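PDB 2IPI: aclacinomycin oxidoreductase (AknOx) from Streptomyces galilaeus, which uses a bicovalently bound FAD and molecular oxygen to oxidise the terminal sugar of aclacinomycins, turning aclacinomycin N into A and A into Y. Local coordinates for residues H176-V182 against V222-R228; G365-P371 against D460-F466. One frame throughout, in Å; residues are numbered along the deposited sequence.

How the contacts relate
Contact 1 closes before contact 2 opens along the chain, and the two lie in different sheets. Residues 176-182 and 222-228 lie on neighbouring strands 177-185 and 221-227 of the five-stranded antiparallel sheet in the PCMH-type FAD-binding domain. Residues 365-371 take in the end of strand 360-368, an outermost strand of the seven-stranded antiparallel sheet, and the loop after it; they meet the loop 460-466 that leads to Asn-468 and Tyr-469. The centres of contact 1 and contact 2 are 28 Å apart, and their nearest atoms about 12 Å. FAD connects them: contact 1 binds its adenine through Val-222, while contact 2 brings Phe-466 against the cofactor beside the site of aclacinomycin oxidation.

Contact 1. Residues H176-V182 against V222-R228; sequences HLYAVEV and VTRYWFR. With FAD (flavin-adenine dinucleotide), chain F.
Strands 177-182 and 222-227 run antiparallel, 160° between directions and 4.5 Å between axes, within the five-stranded sheet of the PCMH-type FAD-binding domain. Two classic beta bulges interrupt their register. In one, Tyr-178 N and Ala-179 N both donate to Trp-226 O from the same face of its carbonyl plane; in the other, Thr-223 and Arg-224 both face Glu-181. The face bearing Ala-179, Glu-181, Arg-224 and Trp-226 carries the polar grip. Glu-181, with CG anti to its carbonyl carbon (chi1 -79°) and the chain bent at chi2, divides its carboxylate between two partners. Its OE2 takes the indole N-H at the ring edge (Trp-226 NE1, modelled at a doubtfully short 2.5 Å), and OE1 pairs with Arg-224 NH1 at 2.9 Å. With OE2 on the indole, only OE1 faces the arginine, the two planes 84° apart. Beyond the strand Arg-228 lays NH2 over a face of the Tyr-178 ring, an off-centre cation-pi contact with CZ 4.3 Å from the ring centroid. The other face is mostly apolar. Leu-177 CD1 meets the edge of the Tyr-225 ring, whose OH bonds to Gly-155 O, and Val-180 CG2 packs 3.5 Å from Val-222 CG1. Val-222 reads the adenine edge through its backbone: Val-222 N donates to FAD N1A at 3.1 Å, and FAD N6A to Val-222 O at 3.2 Å.

Contact 2. Residues G365-P371 against D460-F466; sequences GAYLRKP and DRTEGTF
Residues 365-368, the end of an outermost strand of the seven-stranded antiparallel sheet, and the irregular segment 460-466 pair as a beta bridge at one place, Leu-368 with Thr-462, with further backbone bonds on either side of it. The packing is tight around Tyr-367. Both backbone polar groups of Tyr-367 are engaged, N donating to Gly-464 O at 2.9 Å and O accepting from Glu-463 N. With CG anti to its carbonyl carbon (chi1 -76°), the ring reaches along the loop: CE2 of Tyr-367 meets Thr-465 O at the ring edge, in plane, and packs 3.8 Å from Phe-466 CB. The two side chains cross obliquely, and the phenol OH, bonded to Lys-421 NZ, comes close to Phe-466 CD1. Phe-466 itself touches FAD and stacks edge-to-face with the catalytic Tyr-469, so this buried end borders the active site. Gly-464 has a positive phi of 85° with psi -148°, where a CB would be jammed against Glu-463 O.

The other end, Arg-369 to Pro-371 against Asp-460 and Arg-461, is more open to solvent and is held by salt bridges together with bonds to backbone carbonyls. Asp-460 OD1 receives Lys-370 NZ at 2.6 Å, nearly along its C-O axis, whereas the bond from Arg-369 NH1 to OD2 is weak and doubtful, since Arg-369 is modelled in two conformers; the one described also bridges to Asp-417. Arg-461 O gathers Arg-369 N and Lys-370 N from one face of its carbonyl plane. Beyond the strand, Lys-370 CB lies over a face of the Arg-461 guanidinium, whose NH2 donates to Pro-371 O at 2.7 Å, almost within the guanidinium plane.

Contact 1. Residues H176-V182 against V222-R228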
ATOM      1  N   HIS A 176      11.293   8.420  -4.490  1.00 13.40           N
ATOM      2  CA  HIS A 176      11.203   9.697  -5.195  1.00 13.31           C
ATOM      3  C   HIS A 176      10.742  10.785  -4.242  1.00 13.50           C
ATOM      4  O   HIS A 176      10.287  11.869  -4.599  1.00 17.37           O
ATOM      5  CB  HIS A 176      10.281   9.573  -6.420  1.00 13.67           C
ATOM      6  CG  HIS A 176      10.821   8.540  -7.378  1.00 11.89           C
ATOM      7  ND1 HIS A 176      11.677   8.837  -8.415  1.00 13.26           N
ATOM      8  CD2 HIS A 176      10.635   7.192  -7.426  1.00  9.75           C
ATOM      9  CE1 HIS A 176      11.979   7.728  -9.066  1.00 16.57           C
ATOM     10  NE2 HIS A 176      11.360   6.703  -8.478  1.00 12.96           N
ATOM     11  N   LEU A 177      10.857  10.500  -2.946  1.00 14.10           N
ATOM     12  CA  LEU A 177      10.545  11.450  -1.898  1.00 11.77           C
ATOM     13  C   LEU A 177      11.746  12.348  -1.582  1.00 13.59           C
ATOM     14  O   LEU A 177      12.772  11.840  -1.105  1.00 15.40           O
ATOM     15  CB  LEU A 177      10.211  10.720  -0.600  1.00  7.99           C
ATOM     16  CG  LEU A 177       9.475  11.441   0.507  1.00 12.02           C
ATOM     17  CD1 LEU A 177       8.171  12.074   0.047  1.00 18.43           C
ATOM     18  CD2 LEU A 177       9.163  10.441   1.623  1.00  8.33           C
ATOM     19  N   TYR A 178      11.610  13.635  -1.850  1.00 15.67           N
ATOM     20  CA  TYR A 178      12.641  14.605  -1.510  1.00 14.78           C
ATOM     21  C   TYR A 178      12.409  15.175  -0.111  1.00 11.10           C
ATOM     22  O   TYR A 178      13.351  15.269   0.676  1.00 12.39           O
ATOM     23  CB  TYR A 178      12.687  15.752  -2.527  1.00 15.72           C
ATOM     24  CG  TYR A 178      13.568  16.905  -2.082  1.00 16.31           C
ATOM     25  CD1 TYR A 178      13.012  18.130  -1.740  1.00 20.58           C
ATOM     26  CD2 TYR A 178      14.952  16.756  -2.012  1.00 18.13           C
ATOM     27  CE1 TYR A 178      13.821  19.180  -1.327  1.00 19.52           C
ATOM     28  CE2 TYR A 178      15.768  17.798  -1.601  1.00 20.01           C
ATOM     29  CZ  TYR A 178      15.187  18.999  -1.264  1.00 20.67           C
ATOM     30  OH  TYR A 178      15.989  20.044  -0.856  1.00 29.66           O
ATOM     31  N   ALA A 179      11.173  15.563   0.218  1.00 10.52           N
ATOM     32  CA  ALA A 179      10.993  16.247   1.501  1.00 12.47           C
ATOM     33  C   ALA A 179       9.585  16.105   2.052  1.00 12.17           C
ATOM     34  O   ALA A 179       8.636  15.826   1.314  1.00 14.48           O
ATOM     35  CB  ALA A 179      11.323  17.728   1.345  1.00  9.88           C
ATOM     36  N   VAL A 180       9.457  16.334   3.359  1.00  7.83           N
ATOM     37  CA  VAL A 180       8.128  16.280   3.959  1.00  7.15           C
ATOM     38  C   VAL A 180       7.936  17.398   4.975  1.00 11.90           C
ATOM     39  O   VAL A 180       8.841  17.677   5.765  1.00 11.95           O
ATOM     40  CB  VAL A 180       7.919  14.883   4.596  1.00 11.73           C
ATOM     41  CG1 VAL A 180       8.902  14.685   5.739  1.00 14.27           C
ATOM     42  CG2 VAL A 180       6.494  14.683   5.057  1.00 19.99           C
ATOM     43  N   GLU A 181       6.771  18.018   4.913  1.00  9.75           N
ATOM     44  CA  GLU A 181       6.290  19.004   5.872  1.00 12.48           C
ATOM     45  C   GLU A 181       5.347  18.313   6.846  1.00 12.04           C
ATOM     46  O   GLU A 181       4.381  17.691   6.411  1.00 11.66           O
ATOM     47  CB  GLU A 181       5.580  20.170   5.172  1.00 15.78           C
ATOM     48  CG  GLU A 181       6.488  21.201   4.567  1.00 18.71           C
ATOM     49  CD  GLU A 181       6.043  21.797   3.251  1.00 21.48           C
ATOM     50  OE1 GLU A 181       4.880  22.137   2.981  1.00 27.44           O
ATOM     51  OE2 GLU A 181       6.967  21.937   2.423  1.00 21.29           O
ATOM     52  N   VAL A 182       5.649  18.386   8.125  1.00 13.71           N
ATOM     53  CA  VAL A 182       4.987  17.636   9.184  1.00 13.50           C
ATOM     54  C   VAL A 182       4.582  18.517  10.358  1.00 16.27           C
ATOM     55  O   VAL A 182       5.249  19.522  10.646  1.00 15.74           O
ATOM     56  CB  VAL A 182       5.910  16.527   9.734  1.00 12.44           C
ATOM     57  CG1 VAL A 182       5.098  15.442  10.430  1.00  9.71           C
ATOM     58  CG2 VAL A 182       6.751  15.917   8.621  1.00 12.13           C
ATOM     59  N   VAL A 222       1.606  14.769   8.314  1.00 11.88           N
ATOM     60  CA  VAL A 222       2.169  15.318   7.083  1.00 13.22           C
ATOM     61  C   VAL A 222       1.202  16.313   6.454  1.00 12.88           C
ATOM     62  O   VAL A 222       0.031  16.033   6.199  1.00 15.73           O
ATOM     63  CB  VAL A 222       2.501  14.202   6.089  1.00 11.31           C
ATOM     64  CG1 VAL A 222       3.002  14.752   4.770  1.00 23.19           C
ATOM     65  CG2 VAL A 222       3.565  13.284   6.682  1.00 17.87           C
ATOM     66  N   THR A 223       1.674  17.511   6.147  1.00 10.15           N
ATOM     67  CA  THR A 223       0.852  18.585   5.616  1.00 10.14           C
ATOM     68  C   THR A 223       1.172  18.834   4.137  1.00  8.14           C
ATOM     69  O   THR A 223       0.415  19.533   3.455  1.00  9.47           O
ATOM     70  CB  THR A 223       1.068  19.879   6.420  1.00 13.30           C
ATOM     71  OG1 THR A 223       0.449  21.001   5.779  1.00 30.62           O
ATOM     72  CG2 THR A 223       2.552  20.206   6.471  1.00  1.97           C
ATOM     73  N   ARG A 224       2.256  18.247   3.676  1.00  9.81           N
ATOM     74  CA  ARG A 224       2.738  18.386   2.310  1.00  9.39           C
ATOM     75  C   ARG A 224       3.950  17.506   2.024  1.00  7.97           C
ATOM     76  O   ARG A 224       4.889  17.420   2.817  1.00 11.97           O
ATOM     77  CB  ARG A 224       3.133  19.842   1.997  1.00 11.63           C
ATOM     78  CG  ARG A 224       3.581  19.991   0.547  1.00 13.32           C
ATOM     79  CD  ARG A 224       3.860  21.440   0.204  1.00 11.84           C
ATOM     80  NE  ARG A 224       2.655  22.238   0.313  1.00 15.32           N
ATOM     81  CZ  ARG A 224       2.459  23.433   0.825  1.00 16.02           C
ATOM     82  NH1 ARG A 224       3.469  24.104   1.356  1.00 22.90           N
ATOM     83  NH2 ARG A 224       1.236  23.954   0.796  1.00 17.85           N
ATOM     84  N   TYR A 225       3.960  16.842   0.874  1.00  5.57           N
ATOM     85  CA  TYR A 225       5.049  15.998   0.446  1.00  5.28           C
ATOM     86  C   TYR A 225       5.748  16.609  -0.774  1.00  7.18           C
ATOM     87  O   TYR A 225       4.992  17.228  -1.527  1.00  8.86           O
ATOM     88  CB  TYR A 225       4.557  14.614   0.004  1.00 10.29           C
ATOM     89  CG  TYR A 225       3.982  13.665   1.006  1.00  9.63           C
ATOM     90  CD1 TYR A 225       2.629  13.626   1.312  1.00 13.85           C
ATOM     91  CD2 TYR A 225       4.831  12.768   1.660  1.00 13.72           C
ATOM     92  CE1 TYR A 225       2.128  12.736   2.244  1.00 15.53           C
ATOM     93  CE2 TYR A 225       4.325  11.882   2.594  1.00 14.33           C
ATOM     94  CZ  TYR A 225       2.985  11.865   2.881  1.00 13.90           C
ATOM     95  OH  TYR A 225       2.500  10.959   3.810  1.00 13.43           O
ATOM     96  N   TRP A 226       7.028  16.399  -0.918  1.00 12.82           N
ATOM     97  CA  TRP A 226       7.846  16.870  -2.028  1.00 12.90           C
ATOM     98  C   TRP A 226       8.484  15.730  -2.797  1.00  9.03           C
ATOM     99  O   TRP A 226       9.122  14.874  -2.190  1.00  8.41           O
ATOM    100  CB  TRP A 226       8.896  17.912  -1.584  1.00 13.04           C
ATOM    101  CG  TRP A 226       8.277  19.203  -1.099  1.00 17.70           C
ATOM    102  CD1 TRP A 226       7.872  19.422   0.192  1.00 19.60           C
ATOM    103  CD2 TRP A 226       7.995  20.423  -1.800  1.00 18.49           C
ATOM    104  NE1 TRP A 226       7.353  20.685   0.315  1.00 22.05           N
ATOM    105  CE2 TRP A 226       7.411  21.328  -0.895  1.00 20.12           C
ATOM    106  CE3 TRP A 226       8.153  20.846  -3.120  1.00 22.45           C
ATOM    107  CZ2 TRP A 226       7.003  22.613  -1.242  1.00 20.89           C
ATOM    108  CZ3 TRP A 226       7.751  22.124  -3.471  1.00 22.62           C
ATOM    109  CH2 TRP A 226       7.174  23.010  -2.544  1.00 22.57           C
ATOM    110  N   PHE A 227       8.297  15.713  -4.119  1.00  9.17           N
ATOM    111  CA  PHE A 227       8.895  14.666  -4.939  1.00  7.16           C
ATOM    112  C   PHE A 227       9.885  15.169  -5.984  1.00 11.66           C
ATOM    113  O   PHE A 227       9.639  16.160  -6.656  1.00 12.74           O
ATOM    114  CB  PHE A 227       7.798  13.873  -5.702  1.00  8.54           C
ATOM    115  CG  PHE A 227       6.947  13.117  -4.687  1.00  7.87           C
ATOM    116  CD1 PHE A 227       5.771  13.670  -4.220  1.00  9.33           C
ATOM    117  CD2 PHE A 227       7.377  11.880  -4.223  1.00  9.95           C
ATOM    118  CE1 PHE A 227       5.011  13.020  -3.254  1.00  9.28           C
ATOM    119  CE2 PHE A 227       6.612  11.228  -3.265  1.00  7.34           C
ATOM    120  CZ  PHE A 227       5.444  11.787  -2.795  1.00 10.41           C
ATOM    121  N   ARG A 228      10.969  14.414  -6.098  1.00 10.22           N
ATOM    122  CA  ARG A 228      11.992  14.559  -7.100  1.00 10.08           C
ATOM    123  C   ARG A 228      12.833  13.292  -7.145  1.00 10.96           C
ATOM    124  O   ARG A 228      13.284  12.824  -6.094  1.00 13.00           O
ATOM    125  CB  ARG A 228      12.878  15.765  -6.781  1.00 13.57           C
ATOM    126  CG  ARG A 228      13.535  16.409  -7.987  1.00 21.95           C
ATOM    127  CD  ARG A 228      15.044  16.310  -7.906  1.00 24.71           C
ATOM    128  NE  ARG A 228      15.595  17.275  -6.960  1.00 26.37           N
ATOM    129  CZ  ARG A 228      15.831  17.081  -5.673  1.00 28.47           C
ATOM    130  NH1 ARG A 228      15.558  15.904  -5.105  1.00 25.63           N
ATOM    131  NH2 ARG A 228      16.344  18.055  -4.925  1.00 19.89           N
TER
HETATM  132  PA  FAD F 801      -6.178   6.712   5.857  1.00 11.55           P
HETATM  133  O1A FAD F 801      -7.060   5.862   6.556  1.00 11.21           O
HETATM  134  O2A FAD F 801      -6.623   8.104   5.911  1.00  7.64           O
HETATM  135  O5B FAD F 801      -4.710   6.582   6.404  1.00 10.01           O
HETATM  136  C5B FAD F 801      -4.096   5.373   6.601  1.00 14.06           C
HETATM  137  C4B FAD F 801      -3.020   5.495   7.676  1.00 16.68           C
HETATM  138  O4B FAD F 801      -2.256   6.643   7.431  1.00 14.10           O
HETATM  139  C3B FAD F 801      -3.640   5.730   9.066  1.00 14.70           C
HETATM  140  O3B FAD F 801      -2.797   5.274  10.061  1.00  8.81           O
HETATM  141  C2B FAD F 801      -3.718   7.244   9.156  1.00 12.35           C
HETATM  142  O2B FAD F 801      -3.770   7.767  10.456  1.00 12.54           O
HETATM  143  C1B FAD F 801      -2.458   7.608   8.402  1.00 14.94           C
HETATM  144  N9A FAD F 801      -2.462   8.985   7.870  1.00 15.63           N
HETATM  145  C8A FAD F 801      -3.399   9.548   7.096  1.00 15.48           C
HETATM  146  N7A FAD F 801      -3.060  10.792   6.792  1.00 16.20           N
HETATM  147  C5A FAD F 801      -1.902  11.041   7.403  1.00 15.46           C
HETATM  148  C6A FAD F 801      -1.079  12.159   7.445  1.00 17.19           C
HETATM  149  N6A FAD F 801      -1.397  13.179   6.744  1.00 17.31           N
HETATM  150  N1A FAD F 801       0.050  12.114   8.132  1.00 11.54           N
HETATM  151  C2A FAD F 801       0.376  11.000   8.745  1.00 13.98           C
HETATM  152  N3A FAD F 801      -0.372   9.913   8.716  1.00 13.08           N
HETATM  153  C4A FAD F 801      -1.501   9.925   8.074  1.00 14.49           C
HETATM  154  N1  FAD F 801      -1.340   0.247  -1.312  1.00  9.87           N
HETATM  155  C2  FAD F 801      -0.261   0.057  -2.144  1.00 10.62           C
HETATM  156  O2  FAD F 801       0.835   0.113  -1.789  1.00 10.03           O
HETATM  157  N3  FAD F 801      -0.509  -0.211  -3.462  1.00 16.41           N
HETATM  158  C4  FAD F 801      -1.793  -0.289  -3.971  1.00 15.80           C
HETATM  159  O4  FAD F 801      -1.946  -0.433  -5.151  1.00 12.33           O
HETATM  160  C4X FAD F 801      -2.879  -0.076  -3.119  1.00 13.96           C
HETATM  161  N5  FAD F 801      -4.168  -0.167  -3.557  1.00 11.27           N
HETATM  162  C5X FAD F 801      -5.220   0.106  -2.746  1.00 16.55           C
HETATM  163  C6  FAD F 801      -6.525   0.097  -3.243  1.00 17.34           C
HETATM  164  C7  FAD F 801      -7.571   0.320  -2.397  1.00 15.81           C
HETATM  165  C7M FAD F 801      -8.927   0.408  -3.018  1.00 19.65           C
HETATM  166  C8  FAD F 801      -7.351   0.653  -1.057  1.00 11.78           C
HETATM  167  C8M FAD F 801      -8.490   1.200  -0.227  1.00 12.90           C
HETATM  168  C9  FAD F 801      -6.049   0.670  -0.610  1.00 12.54           C
HETATM  169  C9A FAD F 801      -4.972   0.372  -1.406  1.00 16.42           C
HETATM  170  N10 FAD F 801      -3.679   0.377  -0.919  1.00 15.52           N
HETATM  171  C10 FAD F 801      -2.635   0.200  -1.777  1.00 14.43           C
HETATM  172  C1' FAD F 801      -3.388   0.092   0.519  1.00 12.76           C
HETATM  173  C2' FAD F 801      -3.328   1.310   1.443  1.00 16.61           C
HETATM  174  O2' FAD F 801      -4.390   1.525   2.312  1.00 13.13           O
HETATM  175  C3' FAD F 801      -3.022   2.610   0.736  1.00 20.06           C
HETATM  176  O3' FAD F 801      -1.844   2.536  -0.004  1.00 16.21           O
HETATM  177  C4' FAD F 801      -3.092   3.680   1.868  1.00 24.00           C
HETATM  178  O4' FAD F 801      -2.897   3.209   3.140  1.00 21.15           O
HETATM  179  C5' FAD F 801      -4.308   4.569   1.980  1.00 18.92           C
HETATM  180  O5' FAD F 801      -4.070   5.604   2.875  1.00 15.33           O
HETATM  181  P   FAD F 801      -5.255   6.592   3.118  1.00 10.80           P
HETATM  182  O1P FAD F 801      -4.783   7.921   3.267  1.00  8.88           O
HETATM  183  O2P FAD F 801      -6.160   6.437   2.064  1.00 17.11           O
HETATM  184  O3P FAD F 801      -6.046   6.102   4.397  1.00  9.43           O

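Contact 2. Residues G365-P371 against D460-F466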
ATOM      1  N   GLY A 365      -1.138  -9.736   4.113  1.00 12.17           N
ATOM      2  CA  GLY A 365      -0.180  -9.915   3.059  1.00 12.49           C
ATOM      3  C   GLY A 365       1.113 -10.606   3.392  1.00 10.35           C
ATOM      4  O   GLY A 365       1.257 -11.155   4.491  1.00 12.38           O
ATOM      5  N   ALA A 366       2.035 -10.565   2.427  1.00  5.93           N
ATOM      6  CA  ALA A 366       3.354 -11.170   2.517  1.00  9.50           C
ATOM      7  C   ALA A 366       4.272 -10.781   1.356  1.00 10.92           C
ATOM      8  O   ALA A 366       3.847 -10.537   0.225  1.00 14.41           O
ATOM      9  CB  ALA A 366       3.251 -12.697   2.561  1.00 13.32           C
ATOM     10  N   TYR A 367       5.568 -10.734   1.628  1.00 12.53           N
ATOM     11  CA  TYR A 367       6.646 -10.557   0.676  1.00 13.65           C
ATOM     12  C   TYR A 367       7.353 -11.892   0.418  1.00 13.49           C
ATOM     13  O   TYR A 367       7.896 -12.476   1.355  1.00 12.60           O
ATOM     14  CB  TYR A 367       7.697  -9.561   1.178  1.00 14.49           C
ATOM     15  CG  TYR A 367       7.315  -8.107   1.101  1.00 12.59           C
ATOM     16  CD1 TYR A 367       7.318  -7.440  -0.126  1.00 16.43           C
ATOM     17  CD2 TYR A 367       6.959  -7.383   2.225  1.00 13.83           C
ATOM     18  CE1 TYR A 367       6.972  -6.113  -0.198  1.00 17.16           C
ATOM     19  CE2 TYR A 367       6.604  -6.043   2.163  1.00 13.61           C
ATOM     20  CZ  TYR A 367       6.617  -5.411   0.937  1.00 15.06           C
ATOM     21  OH  TYR A 367       6.275  -4.086   0.820  1.00 21.39           O
ATOM     22  N   LEU A 368       7.357 -12.410  -0.811  1.00 10.83           N
ATOM     23  CA  LEU A 368       8.020 -13.689  -1.052  1.00 11.11           C
ATOM     24  C   LEU A 368       9.424 -13.489  -1.624  1.00 11.52           C
ATOM     25  O   LEU A 368       9.591 -12.762  -2.606  1.00 15.35           O
ATOM     26  CB  LEU A 368       7.258 -14.593  -2.026  1.00 12.05           C
ATOM     27  CG  LEU A 368       5.783 -14.882  -1.768  1.00 15.42           C
ATOM     28  CD1 LEU A 368       5.165 -15.744  -2.870  1.00 11.92           C
ATOM     29  CD2 LEU A 368       5.586 -15.544  -0.420  1.00 11.68           C
ATOM     30  N   ARG A 369      10.415 -14.159  -1.062  1.00 15.18           N
ATOM     31  CA  ARG A 369      11.762 -14.122  -1.614  0.59 15.80           C
ATOM     32  C   ARG A 369      11.978 -15.217  -2.647  1.00 14.81           C
ATOM     33  O   ARG A 369      12.814 -15.076  -3.543  1.00 19.91           O
ATOM     34  CB  ARG A 369      12.820 -14.277  -0.529  0.59 17.81           C
ATOM     35  CG  ARG A 369      13.265 -12.979   0.117  0.59 20.39           C
ATOM     36  CD  ARG A 369      14.389 -13.279   1.114  0.59 21.58           C
ATOM     37  NE  ARG A 369      15.694 -12.985   0.526  0.59 23.21           N
ATOM     38  CZ  ARG A 369      16.791 -13.731   0.699  0.59 23.45           C
ATOM     39  NH1 ARG A 369      16.780 -14.904   1.419  0.59 28.07           N
ATOM     40  NH2 ARG A 369      17.910 -13.318   0.102  0.59 20.10           N
ATOM     41  N   LYS A 370      11.219 -16.293  -2.484  1.00 13.21           N
ATOM     42  CA  LYS A 370      11.227 -17.445  -3.379  1.00 13.34           C
ATOM     43  C   LYS A 370       9.801 -17.958  -3.556  1.00 16.08           C
ATOM     44  O   LYS A 370       8.938 -17.670  -2.725  1.00 15.55           O
ATOM     45  CB  LYS A 370      12.118 -18.554  -2.828  1.00 15.26           C
ATOM     46  CG  LYS A 370      13.598 -18.253  -2.804  1.00 15.27           C
ATOM     47  CD  LYS A 370      14.333 -18.937  -1.652  1.00 17.45           C
ATOM     48  CE  LYS A 370      15.137 -20.157  -2.024  1.00 18.23           C
ATOM     49  NZ  LYS A 370      16.620 -20.024  -1.926  1.00 19.86           N
ATOM     50  N   PRO A 371       9.520 -18.706  -4.620  1.00 16.22           N
ATOM     51  CA  PRO A 371       8.134 -19.105  -4.906  1.00 17.29           C
ATOM     52  C   PRO A 371       7.505 -19.911  -3.770  1.00 16.39           C
ATOM     53  O   PRO A 371       8.219 -20.390  -2.892  1.00 18.51           O
ATOM     54  CB  PRO A 371       8.298 -20.010  -6.129  1.00 18.24           C
ATOM     55  CG  PRO A 371       9.572 -19.572  -6.765  1.00 16.46           C
ATOM     56  CD  PRO A 371      10.467 -19.250  -5.600  1.00 15.14           C
ATOM     57  N   ASP A 460      15.012 -17.086   4.330  1.00 18.88           N
ATOM     58  CA  ASP A 460      15.439 -17.255   2.954  1.00 20.32           C
ATOM     59  C   ASP A 460      14.267 -17.325   1.981  1.00 18.43           C
ATOM     60  O   ASP A 460      14.467 -17.343   0.765  1.00 21.58           O
ATOM     61  CB  ASP A 460      16.298 -18.522   2.781  1.00 22.28           C
ATOM     62  CG  ASP A 460      17.067 -18.431   1.465  1.00 25.85           C
ATOM     63  OD1 ASP A 460      16.590 -18.966   0.430  1.00 30.19           O
ATOM     64  OD2 ASP A 460      18.147 -17.800   1.477  1.00 25.20           O
ATOM     65  N   ARG A 461      13.045 -17.379   2.508  1.00 14.72           N
ATOM     66  CA  ARG A 461      11.879 -17.560   1.664  1.00 16.10           C
ATOM     67  C   ARG A 461      10.936 -16.367   1.612  1.00 15.51           C
ATOM     68  O   ARG A 461      10.284 -16.208   0.579  1.00 14.73           O
ATOM     69  CB  ARG A 461      11.080 -18.800   2.120  1.00 15.65           C
ATOM     70  CG  ARG A 461      11.798 -20.090   1.690  1.00 13.87           C
ATOM     71  CD  ARG A 461      10.775 -21.203   1.490  1.00 14.52           C
ATOM     72  NE  ARG A 461      10.327 -21.331   0.110  1.00 14.99           N
ATOM     73  CZ  ARG A 461      10.974 -21.873  -0.908  1.00 13.62           C
ATOM     74  NH1 ARG A 461      12.185 -22.377  -0.737  1.00 15.71           N
ATOM     75  NH2 ARG A 461      10.378 -21.889  -2.104  1.00 15.62           N
ATOM     76  N   THR A 462      10.858 -15.570   2.668  1.00 12.35           N
ATOM     77  CA  THR A 462      10.004 -14.396   2.695  1.00 16.21           C
ATOM     78  C   THR A 462      10.750 -13.194   3.296  1.00 16.30           C
ATOM     79  O   THR A 462      11.875 -13.346   3.746  1.00 15.74           O
ATOM     80  CB  THR A 462       8.697 -14.571   3.487  1.00 16.11           C
ATOM     81  OG1 THR A 462       8.865 -14.182   4.859  1.00 25.01           O
ATOM     82  CG2 THR A 462       8.251 -16.026   3.489  1.00 23.67           C
ATOM     83  N   GLU A 463      10.112 -12.035   3.290  1.00 15.08           N
ATOM     84  CA  GLU A 463      10.653 -10.810   3.874  1.00 13.12           C
ATOM     85  C   GLU A 463       9.595 -10.104   4.714  1.00 15.03           C
ATOM     86  O   GLU A 463       9.534  -8.874   4.808  1.00 16.76           O
ATOM     87  CB  GLU A 463      11.146  -9.876   2.767  1.00 10.69           C
ATOM     88  CG  GLU A 463      12.607 -10.030   2.445  1.00 11.56           C
ATOM     89  CD  GLU A 463      13.245  -8.871   1.716  1.00 12.86           C
ATOM     90  OE1 GLU A 463      14.276  -8.378   2.228  1.00 13.53           O
ATOM     91  OE2 GLU A 463      12.728  -8.454   0.665  1.00 11.93           O
ATOM     92  N   GLY A 464       8.720 -10.900   5.330  1.00 15.78           N
ATOM     93  CA  GLY A 464       7.728 -10.344   6.237  1.00 13.16           C
ATOM     94  C   GLY A 464       6.494  -9.858   5.521  1.00 14.07           C
ATOM     95  O   GLY A 464       6.058 -10.382   4.491  1.00 13.68           O
ATOM     96  N   THR A 465       5.886  -8.798   6.075  1.00 12.85           N
ATOM     97  CA  THR A 465       4.715  -8.254   5.355  1.00 12.22           C
ATOM     98  C   THR A 465       4.833  -6.738   5.259  1.00 12.77           C
ATOM     99  O   THR A 465       5.887  -6.230   5.652  1.00 10.89           O
ATOM    100  CB  THR A 465       3.414  -8.774   5.972  1.00 11.86           C
ATOM    101  OG1 THR A 465       2.302  -8.164   5.304  1.00 11.74           O
ATOM    102  CG2 THR A 465       3.288  -8.452   7.446  1.00  9.94           C
ATOM    103  N   PHE A 466       3.850  -6.044   4.729  1.00 12.67           N
ATOM    104  CA  PHE A 466       3.858  -4.644   4.302  1.00 14.49           C
ATOM    105  C   PHE A 466       3.102  -3.731   5.240  1.00 11.67           C
ATOM    106  O   PHE A 466       1.944  -4.035   5.530  1.00  9.93           O
ATOM    107  CB  PHE A 466       3.204  -4.611   2.916  1.00 13.40           C
ATOM    108  CG  PHE A 466       3.080  -3.287   2.204  1.00 15.42           C
ATOM    109  CD1 PHE A 466       4.110  -2.363   2.217  1.00 18.06           C
ATOM    110  CD2 PHE A 466       1.918  -2.973   1.525  1.00 13.94           C
ATOM    111  CE1 PHE A 466       3.980  -1.155   1.557  1.00 17.58           C
ATOM    112  CE2 PHE A 466       1.776  -1.773   0.852  1.00 14.85           C
ATOM    113  CZ  PHE A 466       2.813  -0.864   0.864  1.00 16.81           C
TER
HETATM  114  O   HOH W   1      -0.168  -8.033   6.648  1.00  5.34           O
HETATM  115  O   HOH W   2       8.271 -18.362  -0.250  1.00 10.83           O